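Local coordinates for protein alpha,alpha-trehalose-phosphate synthase (UDP-forming) (Burkholderia multivorans, PDB 5UOF) that belongs to glycosyltransferase family 20 and is built on the two-domain GT-B fold, each domain centred on its own beta-sheet, at residues Tyr233-Tyr238 with Asn448-Trp453; Ala388-Leu393 with Ala432-Arg437; Ala402-Gly407 with Leu442-Ala447. All blocks are in the same frame, centred on the assembly; numbering follows the deposited sequence.

Contact 1 (Tyr233-Tyr238 with Asn448-Trp453); sequences YPIGVY and NDLSVW. With EDO (1,2-ethanediol), chain G.
With CG1 of Ile235 set beside its own backbone N (chi1 -66°) and CG of Trp453 anti to its N (chi1 176°), the two side chains run alongside each other and CG1 comes over one face of the indole. CG1 stands 3.5 Å from the centroid of the five-membered ring of Trp453, a CH-pi contact, while Tyr233 O meets the ring at its edge. At the other end CB of Leu450 lies over a face of the Tyr238 ring, 4.0 Å from its centroid. Residues 233-238 link strand 226-232 of one GT-B sheet to helix 239-248, and 448-453 make the turn between helices 431-447 and 450-472, where the chain crosses between the two domains. Two direct bonds fix this turn. Leu450 N donates to Val237 O at 2.9 Å, and Asn448 ND2 donates to Pro234 O at 3.2 Å from above the carbonyl plane; ND2 is also hydrogen-bonded to Glu404 OE2. A water accepting from Gly236 N and Trp453 N joins the segments again. Asp449 N-caps the second helix, its OD1 accepting from Ser451 N, and Asp449 N donates to O2 of a bound 1,2-ethanediol at 2.9 Å.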
ATOM      1  N   TYR A 233     -12.637  13.084  12.976  1.00 15.96           N
ATOM      2  CA  TYR A 233     -12.551  13.732  14.291  1.00 13.89           C
ATOM      3  C   TYR A 233     -11.095  13.655  14.732  1.00 11.79           C
ATOM      4  O   TYR A 233     -10.735  12.790  15.539  1.00 13.49           O
ATOM      5  CB  TYR A 233     -13.444  13.046  15.335  1.00 16.03           C
ATOM      6  CG  TYR A 233     -14.879  12.759  14.931  1.00 18.31           C
ATOM      7  CD1 TYR A 233     -15.193  11.670  14.132  1.00 14.65           C
ATOM      8  CD2 TYR A 233     -15.929  13.547  15.394  1.00 16.66           C
ATOM      9  CE1 TYR A 233     -16.505  11.397  13.771  1.00 14.21           C
ATOM     10  CE2 TYR A 233     -17.247  13.280  15.052  1.00 16.04           C
ATOM     11  CZ  TYR A 233     -17.527  12.196  14.240  1.00 17.76           C
ATOM     12  OH  TYR A 233     -18.820  11.918  13.883  1.00 19.20           O
ATOM     13  N   PRO A 234     -10.217  14.488  14.169  1.00 12.43           N
ATOM     14  CA  PRO A 234      -8.788  14.408  14.527  1.00 12.32           C
ATOM     15  C   PRO A 234      -8.567  14.657  16.016  1.00 15.07           C
ATOM     16  O   PRO A 234      -9.052  15.639  16.572  1.00 18.42           O
ATOM     17  CB  PRO A 234      -8.146  15.507  13.669  1.00 15.75           C
ATOM     18  CG  PRO A 234      -9.277  16.395  13.220  1.00 16.77           C
ATOM     19  CD  PRO A 234     -10.470  15.476  13.108  1.00 14.56           C
ATOM     20  N   ILE A 235      -7.830  13.755  16.660  1.00 11.77           N
ATOM     21  CA  ILE A 235      -7.596  13.839  18.101  1.00 12.26           C
ATOM     22  C   ILE A 235      -6.522  14.882  18.380  1.00 16.16           C
ATOM     23  O   ILE A 235      -5.421  14.825  17.816  1.00 13.63           O
ATOM     24  CB  ILE A 235      -7.183  12.471  18.669  1.00 15.82           C
ATOM     25  CG1 ILE A 235      -8.329  11.468  18.548  1.00 17.01           C
ATOM     26  CG2 ILE A 235      -6.753  12.604  20.136  1.00 19.45           C
ATOM     27  CD1 ILE A 235      -8.043  10.122  19.228  1.00 15.75           C
ATOM     28  N   GLY A 236      -6.822  15.816  19.284  1.00 15.82           N
ATOM     29  CA  GLY A 236      -5.881  16.835  19.675  1.00 13.67           C
ATOM     30  C   GLY A 236      -5.373  16.652  21.090  1.00 15.87           C
ATOM     31  O   GLY A 236      -5.471  15.569  21.688  1.00 16.46           O
ATOM     32  N   VAL A 237      -4.822  17.733  21.640  1.00 15.30           N
ATOM     33  CA  VAL A 237      -4.250  17.736  22.982  1.00 12.02           C
ATOM     34  C   VAL A 237      -4.786  18.958  23.714  1.00 12.82           C
ATOM     35  O   VAL A 237      -5.652  19.671  23.195  1.00 15.23           O
ATOM     36  CB  VAL A 237      -2.712  17.752  22.944  1.00 15.86           C
ATOM     37  CG1 VAL A 237      -2.186  16.529  22.198  1.00 15.26           C
ATOM     38  CG2 VAL A 237      -2.209  19.044  22.291  1.00 11.32           C
ATOM     39  N   TYR A 238      -4.300  19.206  24.929  1.00 13.32           N
ATOM     40  CA  TYR A 238      -4.583  20.467  25.615  1.00 14.23           C
ATOM     41  C   TYR A 238      -3.293  21.273  25.640  1.00 14.36           C
ATOM     42  O   TYR A 238      -2.478  21.126  26.560  1.00 13.78           O
ATOM     43  CB  TYR A 238      -5.119  20.239  27.032  1.00 17.01           C
ATOM     44  CG  TYR A 238      -6.528  19.677  27.062  1.00 16.94           C
ATOM     45  CD1 TYR A 238      -7.599  20.413  26.572  1.00 23.01           C
ATOM     46  CD2 TYR A 238      -6.787  18.429  27.612  1.00 20.38           C
ATOM     47  CE1 TYR A 238      -8.898  19.913  26.611  1.00 25.01           C
ATOM     48  CE2 TYR A 238      -8.076  17.922  27.653  1.00 20.98           C
ATOM     49  CZ  TYR A 238      -9.129  18.669  27.152  1.00 25.93           C
ATOM     50  OH  TYR A 238     -10.424  18.179  27.198  1.00 28.62           O
ATOM     51  N   ASN A 448      -8.468  22.989  17.741  1.00 14.80           N
ATOM     52  CA  ASN A 448      -8.901  21.596  17.741  1.00 11.72           C
ATOM     53  C   ASN A 448      -8.264  20.901  18.943  1.00 15.62           C
ATOM     54  O   ASN A 448      -7.508  19.937  18.813  1.00 14.81           O
ATOM     55  CB  ASN A 448      -8.524  20.892  16.436  1.00 16.13           C
ATOM     56  CG  ASN A 448      -8.948  19.449  16.431  1.00 18.19           C
ATOM     57  OD1 ASN A 448      -9.985  19.113  17.004  1.00 14.91           O
ATOM     58  ND2 ASN A 448      -8.132  18.573  15.833  1.00 15.30           N
ATOM     59  N   ASP A 449      -8.554  21.406  20.140  1.00 13.89           N
ATOM     60  CA  ASP A 449      -8.008  20.750  21.317  1.00 14.72           C
ATOM     61  C   ASP A 449      -8.816  19.485  21.618  1.00 16.11           C
ATOM     62  O   ASP A 449      -9.812  19.182  20.957  1.00 16.99           O
ATOM     63  CB  ASP A 449      -7.918  21.727  22.506  1.00 16.39           C
ATOM     64  CG  ASP A 449      -9.262  22.044  23.175  1.00 20.72           C
ATOM     65  OD1 ASP A 449     -10.264  21.338  23.001  1.00 19.32           O
ATOM     66  OD2 ASP A 449      -9.303  23.040  23.929  1.00 21.33           O
ATOM     67  N   LEU A 450      -8.341  18.714  22.595  1.00 12.68           N
ATOM     68  CA  LEU A 450      -8.896  17.382  22.831  1.00 18.31           C
ATOM     69  C   LEU A 450     -10.400  17.420  23.100  1.00 22.84           C
ATOM     70  O   LEU A 450     -11.104  16.436  22.823  1.00 16.54           O
ATOM     71  CB  LEU A 450      -8.156  16.721  23.994  1.00 17.18           C
ATOM     72  CG  LEU A 450      -8.546  15.296  24.400  1.00 16.49           C
ATOM     73  CD1 LEU A 450      -8.523  14.358  23.185  1.00 16.55           C
ATOM     74  CD2 LEU A 450      -7.566  14.785  25.456  1.00 17.28           C
ATOM     75  N   SER A 451     -10.917  18.537  23.633  1.00 18.60           N
ATOM     76  CA  SER A 451     -12.349  18.603  23.891  0.67 16.88           C
ATOM     77  C   SER A 451     -13.164  18.613  22.604  1.00 17.85           C
ATOM     78  O   SER A 451     -14.337  18.222  22.625  1.00 21.34           O
ATOM     79  CB  SER A 451     -12.690  19.838  24.733  0.67 19.61           C
ATOM     80  OG  SER A 451     -12.697  21.009  23.940  0.67 22.93           O
ATOM     81  N   VAL A 452     -12.575  19.035  21.480  1.00 18.13           N
ATOM     82  CA  VAL A 452     -13.312  19.035  20.219  1.00 18.63           C
ATOM     83  C   VAL A 452     -13.623  17.603  19.788  1.00 17.52           C
ATOM     84  O   VAL A 452     -14.755  17.291  19.412  1.00 16.26           O
ATOM     85  CB  VAL A 452     -12.537  19.810  19.138  1.00 17.51           C
ATOM     86  CG1 VAL A 452     -13.290  19.776  17.803  1.00 18.73           C
ATOM     87  CG2 VAL A 452     -12.317  21.259  19.607  1.00 16.34           C
ATOM     88  N   TRP A 453     -12.629  16.714  19.855  1.00 15.80           N
ATOM     89  CA  TRP A 453     -12.861  15.297  19.568  1.00 16.30           C
ATOM     90  C   TRP A 453     -13.985  14.742  20.425  1.00 19.13           C
ATOM     91  O   TRP A 453     -14.958  14.166  19.920  1.00 17.18           O
ATOM     92  CB  TRP A 453     -11.565  14.520  19.812  1.00 14.61           C
ATOM     93  CG  TRP A 453     -11.627  13.028  19.670  1.00 12.85           C
ATOM     94  CD1 TRP A 453     -11.664  12.310  18.506  1.00 15.54           C
ATOM     95  CD2 TRP A 453     -11.570  12.066  20.733  1.00 18.29           C
ATOM     96  NE1 TRP A 453     -11.672  10.960  18.783  1.00 15.88           N
ATOM     97  CE2 TRP A 453     -11.588  10.786  20.139  1.00 15.82           C
ATOM     98  CE3 TRP A 453     -11.502  12.163  22.128  1.00 17.87           C
ATOM     99  CZ2 TRP A 453     -11.555   9.617  20.890  1.00 17.77           C
ATOM    100  CZ3 TRP A 453     -11.461  11.002  22.870  1.00 19.65           C
ATOM    101  CH2 TRP A 453     -11.494   9.743  22.252  1.00 20.06           C
TER
HETATM  102  C1  EDO G 505     -12.332  24.234  21.810  1.00 35.75           C
HETATM  103  O1  EDO G 505     -11.580  24.314  23.031  1.00 41.34           O
HETATM  104  C2  EDO G 505     -11.435  24.566  20.619  1.00 36.83           C
HETATM  105  O2  EDO G 505     -10.285  23.702  20.599  1.00 23.92           O
HETATM  106  O   HOH W   1      -9.487  16.995  19.319  1.00 14.55           O
HETATM  107  O   HOH W   2     -11.468  16.919  16.440  1.00 17.19           O
HETATM  108  O   HOH W   3      -4.608  20.184  20.030  1.00 15.52           O

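Contact 2 (Ala388-Leu393 with Ala432-Arg437); sequences ADPGVL and AERQAR
Arg434 reaches from its helix across to the chain just ahead of a strand, with NH1 serving both Asp389 and Pro390. The setting is the parallel sheet of one GT-B domain: residues 388-391 lead into strand 392-396, and helix 431-447 packs on that entry. The close-fitting part lies along the arginine's aliphatic stem and the neighbouring Gln435. CG2 of Val392 meets Arg434 CG at 3.5 Å, the two side chains crossing at about a right angle, and Pro390 CD rests on Gln435 CG at 3.7 Å. Pro390 and Val392 are both buried, and the proline also touches Leu431 and His438 of the same helix.

Outward, the contact becomes polar and thins out at Ala388 and Asp389, which are exposed. These two, like Arg434 and Gln435, touch a crystal neighbour, so the conformation there may partly reflect lattice packing. Gln435 extends along this margin, and its NE2 bonds to Pro387 O. Beside the packed part, a water donates to both Gly391 O and Arg434 O, joining the backbones where no backbone-to-backbone bond crosses.

The bend of Arg434 at chi3 (-78°) carries its guanidinium round to Asp389 and Pro390, while NE is bonded to Met429 O, just before the helix. NH1 then serves two acceptors at the edge of the group: Pro390 O lies in the guanidinium plane at 2.8 Å from NH1, whereas Asp389 OD1 is tilted 18° out of it. The same OD1 takes a second, weak bond from Arg434 NH2 at 3.1 Å. In the shorter of the two, Arg434 NH1 meets Asp389 OD1 nearly along its C-O axis, at 2.7 Å.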
ATOM      1  N   ALA A 388       8.833  32.365  22.982  1.00 11.67           N
ATOM      2  CA  ALA A 388       9.895  33.351  22.813  1.00 12.00           C
ATOM      3  C   ALA A 388      11.097  32.789  22.065  1.00 13.21           C
ATOM      4  O   ALA A 388      11.901  33.564  21.536  1.00 14.96           O
ATOM      5  CB  ALA A 388      10.348  33.883  24.174  1.00 18.58           C
ATOM      6  N   ASP A 389      11.235  31.471  22.003  1.00 14.72           N
ATOM      7  CA  ASP A 389      12.349  30.800  21.340  1.00 11.84           C
ATOM      8  C   ASP A 389      11.914  29.377  21.002  1.00 14.69           C
ATOM      9  O   ASP A 389      12.391  28.415  21.616  1.00 14.05           O
ATOM     10  CB  ASP A 389      13.586  30.800  22.242  1.00 14.60           C
ATOM     11  CG  ASP A 389      14.827  30.212  21.559  1.00 20.28           C
ATOM     12  OD1 ASP A 389      14.835  30.082  20.318  1.00 17.18           O
ATOM     13  OD2 ASP A 389      15.797  29.867  22.277  1.00 21.71           O
ATOM     14  N   PRO A 390      10.994  29.201  20.056  1.00 12.41           N
ATOM     15  CA  PRO A 390      10.355  27.889  19.903  1.00 12.10           C
ATOM     16  C   PRO A 390      11.098  26.967  18.948  1.00 13.49           C
ATOM     17  O   PRO A 390      11.692  27.396  17.960  1.00 11.54           O
ATOM     18  CB  PRO A 390       8.971  28.258  19.351  1.00 14.37           C
ATOM     19  CG  PRO A 390       9.221  29.486  18.533  1.00 15.09           C
ATOM     20  CD  PRO A 390      10.355  30.238  19.221  1.00 13.21           C
ATOM     21  N   GLY A 391      11.046  25.672  19.258  1.00 10.18           N
ATOM     22  CA  GLY A 391      11.651  24.671  18.394  1.00 10.05           C
ATOM     23  C   GLY A 391      10.885  24.480  17.098  1.00 12.90           C
ATOM     24  O   GLY A 391       9.766  24.966  16.922  1.00 11.67           O
ATOM     25  N   VAL A 392      11.520  23.752  16.169  1.00  9.76           N
ATOM     26  CA  VAL A 392      10.977  23.488  14.841  1.00  9.65           C
ATOM     27  C   VAL A 392      10.565  22.028  14.767  1.00  8.63           C
ATOM     28  O   VAL A 392      11.337  21.144  15.155  1.00 10.20           O
ATOM     29  CB  VAL A 392      12.007  23.785  13.740  1.00 12.24           C
ATOM     30  CG1 VAL A 392      11.441  23.401  12.363  1.00 13.55           C
ATOM     31  CG2 VAL A 392      12.426  25.246  13.785  1.00  9.72           C
ATOM     32  N   LEU A 393       9.359  21.778  14.264  1.00  8.69           N
ATOM     33  CA  LEU A 393       8.872  20.416  14.092  1.00  9.47           C
ATOM     34  C   LEU A 393       9.167  19.953  12.674  1.00 10.43           C
ATOM     35  O   LEU A 393       8.733  20.592  11.710  1.00 11.60           O
ATOM     36  CB  LEU A 393       7.373  20.334  14.366  1.00 11.60           C
ATOM     37  CG  LEU A 393       6.686  18.992  14.075  1.00 13.11           C
ATOM     38  CD1 LEU A 393       7.190  17.925  15.029  1.00 10.24           C
ATOM     39  CD2 LEU A 393       5.186  19.158  14.200  1.00 12.13           C
ATOM     40  N   ALA A 432      12.520  34.516  13.685  1.00 13.49           N
ATOM     41  CA  ALA A 432      11.264  35.057  13.179  1.00 13.94           C
ATOM     42  C   ALA A 432      10.458  33.987  12.453  1.00 15.67           C
ATOM     43  O   ALA A 432       9.242  33.884  12.642  1.00 12.84           O
ATOM     44  CB  ALA A 432      11.533  36.260  12.271  1.00 15.94           C
ATOM     45  N   GLU A 433      11.121  33.182  11.614  1.00 14.53           N
ATOM     46  CA  GLU A 433      10.417  32.095  10.937  1.00 11.88           C
ATOM     47  C   GLU A 433      10.002  31.000  11.921  1.00 12.86           C
ATOM     48  O   GLU A 433       8.893  30.445  11.825  1.00 12.01           O
ATOM     49  CB  GLU A 433      11.296  31.528   9.810  1.00 14.43           C
ATOM     50  CG  GLU A 433      10.547  30.467   8.985  1.00 12.21           C
ATOM     51  CD  GLU A 433      11.415  29.797   7.917  1.00 13.59           C
ATOM     52  OE1 GLU A 433      10.958  28.775   7.353  1.00 14.49           O
ATOM     53  OE2 GLU A 433      12.533  30.279   7.637  1.00 17.52           O
ATOM     54  N   ARG A 434      10.865  30.675  12.886  1.00 10.74           N
ATOM     55  CA  ARG A 434      10.482  29.666  13.866  1.00  9.33           C
ATOM     56  C   ARG A 434       9.219  30.089  14.602  1.00 11.59           C
ATOM     57  O   ARG A 434       8.327  29.268  14.851  1.00 11.24           O
ATOM     58  CB  ARG A 434      11.613  29.420  14.866  1.00 12.75           C
ATOM     59  CG  ARG A 434      12.814  28.720  14.237  1.00 11.40           C
ATOM     60  CD  ARG A 434      13.818  28.259  15.283  1.00 10.90           C
ATOM     61  NE  ARG A 434      14.663  29.345  15.797  1.00 12.24           N
ATOM     62  CZ  ARG A 434      14.627  29.810  17.040  1.00 12.53           C
ATOM     63  NH1 ARG A 434      13.763  29.321  17.935  1.00 13.34           N
ATOM     64  NH2 ARG A 434      15.474  30.770  17.393  1.00 16.19           N
ATOM     65  N   GLN A 435       9.115  31.380  14.925  1.00 12.34           N
ATOM     66  CA  GLN A 435       7.937  31.862  15.642  1.00 12.59           C
ATOM     67  C   GLN A 435       6.708  31.870  14.747  1.00 13.04           C
ATOM     68  O   GLN A 435       5.606  31.546  15.201  1.00 13.55           O
ATOM     69  CB  GLN A 435       8.200  33.261  16.203  1.00 11.39           C
ATOM     70  CG  GLN A 435       9.150  33.253  17.387  1.00 13.26           C
ATOM     71  CD  GLN A 435       9.466  34.645  17.898  1.00 12.89           C
ATOM     72  OE1 GLN A 435       9.723  35.575  17.124  1.00 14.41           O
ATOM     73  NE2 GLN A 435       9.457  34.791  19.211  1.00 13.62           N
ATOM     74  N   ALA A 436       6.868  32.252  13.476  1.00 11.42           N
ATOM     75  CA  ALA A 436       5.730  32.238  12.567  1.00 12.55           C
ATOM     76  C   ALA A 436       5.177  30.827  12.438  1.00 11.12           C
ATOM     77  O   ALA A 436       3.964  30.610  12.550  1.00 15.68           O
ATOM     78  CB  ALA A 436       6.131  32.797  11.198  1.00 12.25           C
ATOM     79  N   ARG A 437       6.064  29.846  12.243  1.00 11.50           N
ATOM     80  CA  ARG A 437       5.621  28.457  12.121  1.00 12.17           C
ATOM     81  C   ARG A 437       5.022  27.947  13.424  1.00 14.48           C
ATOM     82  O   ARG A 437       4.003  27.237  13.419  1.00 13.24           O
ATOM     83  CB  ARG A 437       6.792  27.573  11.698  1.00 11.46           C
ATOM     84  CG  ARG A 437       7.298  27.866  10.296  1.00 11.81           C
ATOM     85  CD  ARG A 437       8.541  27.067   9.991  1.00 10.76           C
ATOM     86  NE  ARG A 437       8.859  27.191   8.569  1.00 13.01           N
ATOM     87  CZ  ARG A 437       8.303  26.449   7.614  1.00 14.63           C
ATOM     88  NH1 ARG A 437       7.420  25.498   7.920  1.00 12.72           N
ATOM     89  NH2 ARG A 437       8.632  26.656   6.348  1.00 18.29           N
TER
HETATM   90  O   HOH W   4       8.849  26.442  14.616  1.00 13.81           O

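Contact 3 (Ala402-Gly407 with Leu442-Ala447); sequences AAELTG and LARLRA. With EDO (1,2-ethanediol), chain G.
No direct hydrogen bond joins Arg444 to the loop it lies against; four waters make the connection instead. The guanidinium lays one face over Glu404 O, which stands 3.5 Å above its plane and offset toward the rim, a position from which the N-H groups do not point at the oxygen. Bends at chi2 (-61°) and chi3 (-59°) fold the arginine back over this carbonyl, bringing Arg444 CG to 3.4 Å from Glu404 O.

Three of the waters sit at the guanidinium edge, in its plane. Two of them, one accepting from NH2 at 2.9 Å and the other from NH1, both donate to Ala403 O; the third accepts from NH1 and donates to Thr406 OG1, which is also hydrogen-bonded to Glu440 OE2. Residues 402-407 lie in the connection between strands 392-396 and 409-411 of the parallel sheet in one GT-B domain, and an inverse gamma turn centred on Leu405 shapes it beside the C-terminal end of helix 431-447.

Opposite charges do not close in the conformer described: Glu404 OE2 remains 5.0 Å from Arg444 NH2, and the fourth water bridges them. There OE1 forms a salt bridge with Lys379. Away from this exposed arginine, the apolar part is one buried pair, Leu405 CD2 touching Leu445 CD2 at 3.8 Å; Leu405 also touches Ala378, and Leu445 touches Val382, both of helix 376-384.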
ATOM      1  N   ALA A 402      -0.058  15.895  10.053  1.00 11.86           N
ATOM      2  CA  ALA A 402       0.426  16.768   8.986  1.00 12.08           C
ATOM      3  C   ALA A 402      -0.692  17.558   8.320  1.00 14.98           C
ATOM      4  O   ALA A 402      -0.431  18.628   7.758  1.00 14.84           O
ATOM      5  CB  ALA A 402       1.171  15.943   7.926  1.00 15.02           C
ATOM      6  N   ALA A 403      -1.932  17.072   8.376  1.00 12.84           N
ATOM      7  CA  ALA A 403      -3.041  17.820   7.802  1.00 17.65           C
ATOM      8  C   ALA A 403      -3.338  19.086   8.591  1.00 17.80           C
ATOM      9  O   ALA A 403      -3.959  20.009   8.056  1.00 21.71           O
ATOM     10  CB  ALA A 403      -4.289  16.932   7.753  1.00 19.01           C
ATOM     11  N   GLU A 404      -2.900  19.150   9.839  1.00 13.17           N
ATOM     12  CA  GLU A 404      -3.158  20.283  10.724  0.60 14.25           C
ATOM     13  C   GLU A 404      -1.932  21.140  10.972  1.00 13.57           C
ATOM     14  O   GLU A 404      -2.030  22.375  10.964  1.00 14.29           O
ATOM     15  CB  GLU A 404      -3.686  19.785  12.077  0.60 12.77           C
ATOM     16  CG  GLU A 404      -5.041  19.105  12.012  0.60 14.03           C
ATOM     17  CD  GLU A 404      -5.446  18.486  13.342  0.60 19.21           C
ATOM     18  OE1 GLU A 404      -5.123  17.297  13.582  0.60  9.45           O
ATOM     19  OE2 GLU A 404      -6.081  19.204  14.150  0.60 21.40           O
ATOM     20  N   LEU A 405      -0.781  20.513  11.200  1.00 12.20           N
ATOM     21  CA  LEU A 405       0.431  21.230  11.602  1.00 10.36           C
ATOM     22  C   LEU A 405       1.156  21.754  10.364  1.00 12.86           C
ATOM     23  O   LEU A 405       2.248  21.317   9.996  1.00 12.98           O
ATOM     24  CB  LEU A 405       1.314  20.328  12.454  1.00 10.00           C
ATOM     25  CG  LEU A 405       0.622  19.826  13.738  1.00 10.64           C
ATOM     26  CD1 LEU A 405       1.547  18.923  14.543  1.00 11.19           C
ATOM     27  CD2 LEU A 405       0.109  20.989  14.604  1.00 14.03           C
ATOM     28  N   THR A 406       0.513  22.732   9.725  1.00 11.53           N
ATOM     29  CA  THR A 406       1.024  23.270   8.472  1.00 13.00           C
ATOM     30  C   THR A 406       2.298  24.082   8.657  1.00 18.15           C
ATOM     31  O   THR A 406       2.970  24.377   7.659  1.00 17.43           O
ATOM     32  CB  THR A 406      -0.050  24.129   7.802  1.00 15.50           C
ATOM     33  OG1 THR A 406      -0.491  25.143   8.711  1.00 17.99           O
ATOM     34  CG2 THR A 406      -1.247  23.254   7.395  1.00 20.59           C
ATOM     35  N   GLY A 407       2.649  24.436   9.894  1.00 16.50           N
ATOM     36  CA  GLY A 407       3.907  25.116  10.161  1.00 13.27           C
ATOM     37  C   GLY A 407       5.091  24.191  10.344  1.00 11.48           C
ATOM     38  O   GLY A 407       6.223  24.659  10.475  1.00 12.09           O
ATOM     39  N   LEU A 442       0.432  26.340  16.716  1.00 13.67           N
ATOM     40  CA  LEU A 442      -0.221  26.465  18.017  1.00 12.13           C
ATOM     41  C   LEU A 442      -1.669  26.923  17.871  1.00 16.60           C
ATOM     42  O   LEU A 442      -2.550  26.481  18.624  1.00 14.70           O
ATOM     43  CB  LEU A 442       0.573  27.433  18.890  1.00 10.93           C
ATOM     44  CG  LEU A 442       0.017  27.745  20.273  1.00 15.27           C
ATOM     45  CD1 LEU A 442      -0.182  26.459  21.074  1.00 14.80           C
ATOM     46  CD2 LEU A 442       0.966  28.682  20.999  1.00 13.71           C
ATOM     47  N   ALA A 443      -1.939  27.808  16.906  1.00 11.76           N
ATOM     48  CA  ALA A 443      -3.312  28.240  16.672  1.00 14.31           C
ATOM     49  C   ALA A 443      -4.181  27.066  16.240  1.00 16.05           C
ATOM     50  O   ALA A 443      -5.329  26.944  16.680  1.00 15.31           O
ATOM     51  CB  ALA A 443      -3.344  29.356  15.631  1.00 19.93           C
ATOM     52  N   ARG A 444      -3.641  26.180  15.399  1.00 12.89           N
ATOM     53  CA  ARG A 444      -4.387  24.986  15.008  1.00 13.95           C
ATOM     54  C   ARG A 444      -4.623  24.066  16.202  1.00 17.21           C
ATOM     55  O   ARG A 444      -5.718  23.505  16.359  1.00 15.01           O
ATOM     56  CB  ARG A 444      -3.644  24.242  13.891  1.00 15.20           C
ATOM     57  CG  ARG A 444      -3.520  25.014  12.566  1.00 15.60           C
ATOM     58  CD  ARG A 444      -4.883  25.339  11.941  1.00 16.98           C
ATOM     59  NE  ARG A 444      -5.682  24.148  11.651  1.00 18.27           N
ATOM     60  CZ  ARG A 444      -5.682  23.493  10.490  1.00 23.81           C
ATOM     61  NH1 ARG A 444      -4.911  23.900   9.487  1.00 23.47           N
ATOM     62  NH2 ARG A 444      -6.457  22.422  10.337  1.00 24.47           N
ATOM     63  N   LEU A 445      -3.611  23.890  17.058  1.00 11.75           N
ATOM     64  CA  LEU A 445      -3.806  23.038  18.234  1.00 12.00           C
ATOM     65  C   LEU A 445      -4.884  23.602  19.140  1.00 18.59           C
ATOM     66  O   LEU A 445      -5.671  22.851  19.726  1.00 15.57           O
ATOM     67  CB  LEU A 445      -2.507  22.887  19.022  1.00 13.86           C
ATOM     68  CG  LEU A 445      -1.352  22.188  18.303  1.00 14.44           C
ATOM     69  CD1 LEU A 445      -0.116  22.175  19.185  1.00 15.24           C
ATOM     70  CD2 LEU A 445      -1.760  20.759  17.942  1.00 13.38           C
ATOM     71  N   ARG A 446      -4.926  24.930  19.281  1.00 14.86           N
ATOM     72  CA  ARG A 446      -5.902  25.530  20.183  1.00 14.85           C
ATOM     73  C   ARG A 446      -7.313  25.476  19.618  1.00 17.12           C
ATOM     74  O   ARG A 446      -8.282  25.482  20.388  1.00 20.57           O
ATOM     75  CB  ARG A 446      -5.511  26.970  20.487  1.00 16.91           C
ATOM     76  CG  ARG A 446      -4.331  27.088  21.440  1.00 16.41           C
ATOM     77  CD  ARG A 446      -3.966  28.553  21.651  1.00 16.99           C
ATOM     78  NE  ARG A 446      -3.013  28.717  22.739  1.00 19.76           N
ATOM     79  CZ  ARG A 446      -2.128  29.710  22.816  1.00 26.41           C
ATOM     80  NH1 ARG A 446      -2.058  30.627  21.856  1.00 20.69           N
ATOM     81  NH2 ARG A 446      -1.302  29.775  23.852  1.00 23.61           N
ATOM     82  N   ALA A 447      -7.451  25.450  18.295  1.00 14.52           N
ATOM     83  CA  ALA A 447      -8.763  25.411  17.662  1.00 17.76           C
ATOM     84  C   ALA A 447      -9.303  23.999  17.524  1.00 19.46           C
ATOM     85  O   ALA A 447     -10.485  23.832  17.213  1.00 21.14           O
ATOM     86  CB  ALA A 447      -8.717  26.070  16.284  1.00 17.13           C
TER
HETATM   87  C1  EDO G 505     -12.332  24.234  21.810  1.00 35.75           C
HETATM   88  O1  EDO G 505     -11.580  24.314  23.031  1.00 41.34           O
HETATM   89  C2  EDO G 505     -11.435  24.566  20.619  1.00 36.83           C
HETATM   90  O2  EDO G 505     -10.285  23.702  20.599  1.00 23.92           O
HETATM   91  O   HOH W   5      -6.907  20.179   8.531  1.00 38.40           O
HETATM   92  O   HOH W   6      -5.006  22.898   6.885  1.00 40.52           O
HETATM   93  O   HOH W   7      -7.795  20.812  12.831  1.00 37.48           O
HETATM   94  O   HOH W   8      -3.020  26.034   9.154  1.00 27.43           O

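Contact 1 is the most buried, six of its eleven touching residues being buried and none exposed, against two exposed in contact 2 and three in contact 3. Its chemistry follows: aromatic faces, one backbone bond, an amide-to-carbonyl bond and bridging waters, against a salt bridge at the exposed margin of contact 2 and a water-joined arginine in contact 3. Contacts 2 and 3 share helix 431-447 and the same parallel sheet, meeting where Arg437 NH1 bonds to Gly407 O and Leu393 packs on Leu405. Contact 3 adjoins contact 1 through Glu404 and Asn448, and one ethanediol touches both. Contacts 1 and 2 do not touch, their nearest atoms being about 11 Å apart.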